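Local coordinates for major capsid protein (Faustovirus, PDB 5J7O) that forms the capsid shell of a large double-stranded DNA virus as a trimeric, double jelly-roll building block, at residues 440-454 with 606-618. Residues are numbered along the deposited sequence; the frame is centred on the assembly and turned at random.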
# COMPACT_ATOMS: atom_id res chain seq x y z
N LEU B 440 26.24 17.28 -20.21
CA LEU B 440 26.79 15.93 -20.33
C LEU B 440 28.21 15.98 -20.88
O LEU B 440 28.43 16.45 -22.01
CB LEU B 440 25.89 15.08 -21.22
CG LEU B 440 24.44 15.00 -20.71
CD1 LEU B 440 23.63 14.00 -21.51
CD2 LEU B 440 24.44 14.65 -19.24
N LYS B 441 29.17 15.50 -20.09
CA LYS B 441 30.56 15.42 -20.50
C LYS B 441 31.16 14.02 -20.41
O LYS B 441 32.20 13.78 -21.03
CB LYS B 441 31.43 16.36 -19.66
CG LYS B 441 31.45 17.81 -20.11
CD LYS B 441 30.24 18.58 -19.61
CE LYS B 441 30.37 20.07 -19.89
NZ LYS B 441 29.25 20.85 -19.31
N TRP B 442 30.54 13.11 -19.67
CA TRP B 442 31.11 11.82 -19.32
C TRP B 442 30.13 10.72 -19.68
O TRP B 442 28.99 11.00 -20.05
CB TRP B 442 31.44 11.81 -17.81
CG TRP B 442 32.42 12.88 -17.44
CD1 TRP B 442 33.45 13.34 -18.20
CD2 TRP B 442 32.45 13.63 -16.22
NE1 TRP B 442 34.13 14.33 -17.53
CE2 TRP B 442 33.53 14.53 -16.31
CE3 TRP B 442 31.66 13.63 -15.06
CZ2 TRP B 442 33.85 15.42 -15.28
CZ3 TRP B 442 31.98 14.51 -14.04
CH2 TRP B 442 33.07 15.40 -14.16
N PRO B 443 30.55 9.46 -19.61
CA PRO B 443 29.62 8.36 -19.92
C PRO B 443 28.38 8.42 -19.03
O PRO B 443 28.48 8.63 -17.82
CB PRO B 443 30.45 7.10 -19.64
CG PRO B 443 31.84 7.52 -19.87
CD PRO B 443 31.92 8.94 -19.38
N VAL B 444 27.22 8.25 -19.65
CA VAL B 444 25.94 8.38 -18.98
C VAL B 444 25.31 7.00 -18.83
O VAL B 444 25.17 6.27 -19.82
CB VAL B 444 24.99 9.33 -19.74
CG1 VAL B 444 23.65 9.42 -19.04
CG2 VAL B 444 25.63 10.71 -19.88
N GLU B 445 24.94 6.65 -17.60
CA GLU B 445 24.21 5.42 -17.35
C GLU B 445 22.73 5.58 -17.68
O GLU B 445 22.15 4.76 -18.40
CB GLU B 445 24.38 4.98 -15.90
CG GLU B 445 25.74 4.39 -15.56
CD GLU B 445 25.78 3.84 -14.15
OE1 GLU B 445 25.47 4.59 -13.20
OE2 GLU B 445 26.11 2.65 -13.99
N PHE B 446 22.11 6.63 -17.14
CA PHE B 446 20.70 6.90 -17.39
C PHE B 446 20.42 8.36 -17.08
O PHE B 446 21.28 9.08 -16.56
CB PHE B 446 19.79 5.97 -16.58
CG PHE B 446 20.26 5.74 -15.17
CD1 PHE B 446 21.05 4.65 -14.85
CD2 PHE B 446 19.90 6.62 -14.16
CE1 PHE B 446 21.48 4.44 -13.56
CE2 PHE B 446 20.32 6.41 -12.86
CZ PHE B 446 21.11 5.32 -12.56
N ILE B 447 19.20 8.80 -17.41
CA ILE B 447 18.80 10.19 -17.28
C ILE B 447 17.38 10.26 -16.74
O ILE B 447 16.47 9.64 -17.30
CB ILE B 447 18.89 10.94 -18.64
CG1 ILE B 447 20.31 10.90 -19.20
CG2 ILE B 447 18.40 12.37 -18.49
CD1 ILE B 447 20.45 11.54 -20.56
N TYR B 448 17.19 11.00 -15.65
CA TYR B 448 15.85 11.33 -15.19
C TYR B 448 15.33 12.52 -15.98
O TYR B 448 16.04 13.52 -16.15
CB TYR B 448 15.86 11.65 -13.69
CG TYR B 448 16.52 10.62 -12.81
CD1 TYR B 448 17.80 10.84 -12.30
CD2 TYR B 448 15.87 9.45 -12.45
CE1 TYR B 448 18.41 9.91 -11.48
CE2 TYR B 448 16.48 8.51 -11.64
CZ TYR B 448 17.75 8.75 -11.15
OH TYR B 448 18.36 7.82 -10.34
N LEU B 449 14.09 12.43 -16.46
CA LEU B 449 13.53 13.44 -17.34
C LEU B 449 12.16 13.90 -16.85
O LEU B 449 11.40 13.12 -16.27
CB LEU B 449 13.41 12.93 -18.78
CG LEU B 449 12.93 13.94 -19.83
CD1 LEU B 449 13.92 15.09 -19.96
CD2 LEU B 449 12.70 13.27 -21.18
N GLY B 450 11.87 15.17 -17.08
CA GLY B 450 10.57 15.73 -16.76
C GLY B 450 10.40 17.09 -17.39
O GLY B 450 11.38 17.78 -17.71
N LEU B 451 9.14 17.46 -17.59
CA LEU B 451 8.76 18.77 -18.13
C LEU B 451 7.79 19.39 -17.12
O LEU B 451 6.58 19.22 -17.22
CB LEU B 451 8.14 18.64 -19.52
CG LEU B 451 7.86 19.94 -20.29
CD1 LEU B 451 9.14 20.74 -20.48
CD2 LEU B 451 7.22 19.63 -21.63
N ARG B 452 8.34 20.11 -16.15
CA ARG B 452 7.57 20.59 -15.01
C ARG B 452 6.99 21.97 -15.31
O ARG B 452 7.75 22.89 -15.65
CB ARG B 452 8.44 20.66 -13.77
CG ARG B 452 7.79 21.37 -12.59
CD ARG B 452 8.81 22.19 -11.83
NE ARG B 452 9.32 21.51 -10.65
CZ ARG B 452 10.35 21.95 -9.93
NH1 ARG B 452 10.98 23.06 -10.28
NH2 ARG B 452 10.74 21.27 -8.86
N PRO B 453 5.67 22.16 -15.20
CA PRO B 453 5.10 23.49 -15.44
C PRO B 453 5.65 24.50 -14.44
O PRO B 453 5.80 24.22 -13.25
CB PRO B 453 3.60 23.27 -15.24
CG PRO B 453 3.39 21.80 -15.41
CD PRO B 453 4.64 21.16 -14.89
N ALA B 454 5.96 25.70 -14.95
CA ALA B 454 6.54 26.74 -14.11
C ALA B 454 5.61 27.12 -12.96
O ALA B 454 6.09 27.53 -11.89
CB ALA B 454 6.88 27.97 -14.95
N PRO B 606 4.35 27.97 -19.66
CA PRO B 606 5.78 27.66 -19.74
C PRO B 606 6.15 26.52 -18.80
O PRO B 606 5.64 26.42 -17.69
CB PRO B 606 6.45 28.97 -19.33
CG PRO B 606 5.43 29.69 -18.52
CD PRO B 606 4.10 29.32 -19.12
N CYS B 607 7.06 25.67 -19.27
CA CYS B 607 7.52 24.52 -18.51
C CYS B 607 9.04 24.44 -18.56
O CYS B 607 9.68 25.02 -19.44
CB CYS B 607 6.91 23.21 -19.05
SG CYS B 607 5.11 23.17 -19.10
N ASP B 608 9.60 23.72 -17.59
CA ASP B 608 11.04 23.53 -17.48
C ASP B 608 11.36 22.07 -17.81
O ASP B 608 10.91 21.16 -17.10
CB ASP B 608 11.54 23.89 -16.08
CG ASP B 608 11.33 25.35 -15.75
OD1 ASP B 608 11.45 26.19 -16.66
OD2 ASP B 608 11.06 25.66 -14.57
N LEU B 609 12.14 21.86 -18.86
CA LEU B 609 12.58 20.51 -19.22
C LEU B 609 13.77 20.16 -18.33
O LEU B 609 14.89 20.63 -18.54
CB LEU B 609 12.96 20.42 -20.69
CG LEU B 609 13.14 18.98 -21.17
CD1 LEU B 609 11.81 18.25 -21.21
CD2 LEU B 609 13.83 18.92 -22.52
N ILE B 610 13.51 19.32 -17.32
CA ILE B 610 14.51 18.95 -16.33
C ILE B 610 15.16 17.64 -16.76
O ILE B 610 14.47 16.63 -16.95
CB ILE B 610 13.89 18.83 -14.93
CG1 ILE B 610 13.18 20.13 -14.56
CG2 ILE B 610 14.94 18.47 -13.90
CD1 ILE B 610 12.36 20.05 -13.30
N SER B 611 16.48 17.66 -16.91
CA SER B 611 17.25 16.48 -17.33
C SER B 611 18.42 16.32 -16.37
O SER B 611 19.32 17.16 -16.34
CB SER B 611 17.73 16.62 -18.77
OG SER B 611 18.71 15.64 -19.07
N ILE B 612 18.41 15.23 -15.60
CA ILE B 612 19.42 14.95 -14.60
C ILE B 612 20.02 13.59 -14.91
O ILE B 612 19.36 12.56 -14.69
CB ILE B 612 18.85 14.99 -13.17
CG1 ILE B 612 18.24 16.36 -12.89
CG2 ILE B 612 19.93 14.66 -12.15
CD1 ILE B 612 17.53 16.44 -11.57
N ALA B 613 21.24 13.57 -15.41
CA ALA B 613 21.91 12.33 -15.78
C ALA B 613 22.84 11.87 -14.67
O ALA B 613 23.41 12.67 -13.93
CB ALA B 613 22.70 12.51 -17.08
N LYS B 614 22.99 10.55 -14.57
CA LYS B 614 23.95 9.93 -13.68
C LYS B 614 25.14 9.47 -14.52
O LYS B 614 25.02 8.52 -15.30
CB LYS B 614 23.32 8.76 -12.92
CG LYS B 614 22.27 9.18 -11.91
CD LYS B 614 22.86 10.05 -10.82
CE LYS B 614 23.89 9.28 -10.01
NZ LYS B 614 23.30 8.07 -9.38
N CYS B 615 26.27 10.14 -14.36
CA CYS B 615 27.45 9.88 -15.16
C CYS B 615 28.47 9.06 -14.38
O CYS B 615 28.40 8.93 -13.15
CB CYS B 615 28.08 11.19 -15.64
SG CYS B 615 26.99 12.21 -16.65
N ILE B 616 29.43 8.50 -15.11
CA ILE B 616 30.51 7.71 -14.54
C ILE B 616 31.79 8.54 -14.59
O ILE B 616 32.14 9.09 -15.64
CB ILE B 616 30.71 6.38 -15.29
CG1 ILE B 616 29.54 5.43 -15.01
CG2 ILE B 616 32.03 5.74 -14.91
CD1 ILE B 616 29.68 4.08 -15.70
N ASN B 617 32.47 8.63 -13.45
CA ASN B 617 33.80 9.23 -13.40
C ASN B 617 34.67 8.34 -12.52
O ASN B 617 34.29 7.22 -12.16
CB ASN B 617 33.74 10.68 -12.92
CG ASN B 617 34.94 11.50 -13.37
OD1 ASN B 617 36.05 10.98 -13.48
ND2 ASN B 617 34.71 12.77 -13.65
N PHE B 618 35.85 8.85 -12.16
CA PHE B 618 36.84 8.06 -11.45
C PHE B 618 37.49 8.92 -10.38
O PHE B 618 37.37 10.15 -10.38
CB PHE B 618 37.90 7.51 -12.42
CG PHE B 618 37.32 7.00 -13.72
CD1 PHE B 618 36.93 5.68 -13.84
CD2 PHE B 618 37.15 7.85 -14.80
CE1 PHE B 618 36.39 5.21 -15.02
CE2 PHE B 618 36.61 7.38 -15.98
CZ PHE B 618 36.23 6.06 -16.09
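Tyr-448 and Ile-612 face each other as a hydrogen-bonded pair of two antiparallel strands, 446-453 and 607-618: Tyr-448 N donates to Ile-612 O over 2.8 Å, and Ile-612 N returns a bond to Tyr-448 O. The same reciprocal pairing recurs at Gly-450 with Ile-610 and Arg-452 with Asp-608.

On one face Leu-451 CD1 meets Leu-609 CD1 at 3.7 Å, and Ala-613 CB, small enough to admit neighbours, receives Leu-440 CD2 at 3.5 Å and Ile-447 CG1. Strand 592-597 backs this layer through Phe-592 and Ile-594, where branched aliphatics suit a sandwich interior. Ser-611 is its polar exception, its hydroxyl bonded to Gln-437.

On the other face Phe-446, with CG between backbone N and carbonyl carbon (chi1 41°), swings its ring alongside Lys-614, whose CB makes an off-centre CH-pi contact 4.3 Å from the ring centroid. Ile-610 CD1 lies over a face of the Arg-452 guanidinium. Helix 203-212 packs here through Leu-204 and Met-208, while His-213 bonds the Tyr-448 hydroxyl.

Beyond the corner at Glu-445, Asn-617 ND2 lies over one face of the Trp-442 indole, 3.1 Å from Trp-442 CH2, the amide plane turned 70° from the indole.

Glu-445 and Asp-608 find salt-bridge partners in Arg-419 and Arg-427 on strand 415-428, which flanks 607-620. Backbone bonding thus joins two inner strands of a jelly-roll sheet, apolar packing ties one face to strand 592-597 and the other to helix 203-212, and the buried carboxylates are paired with arginines of the adjoining strand.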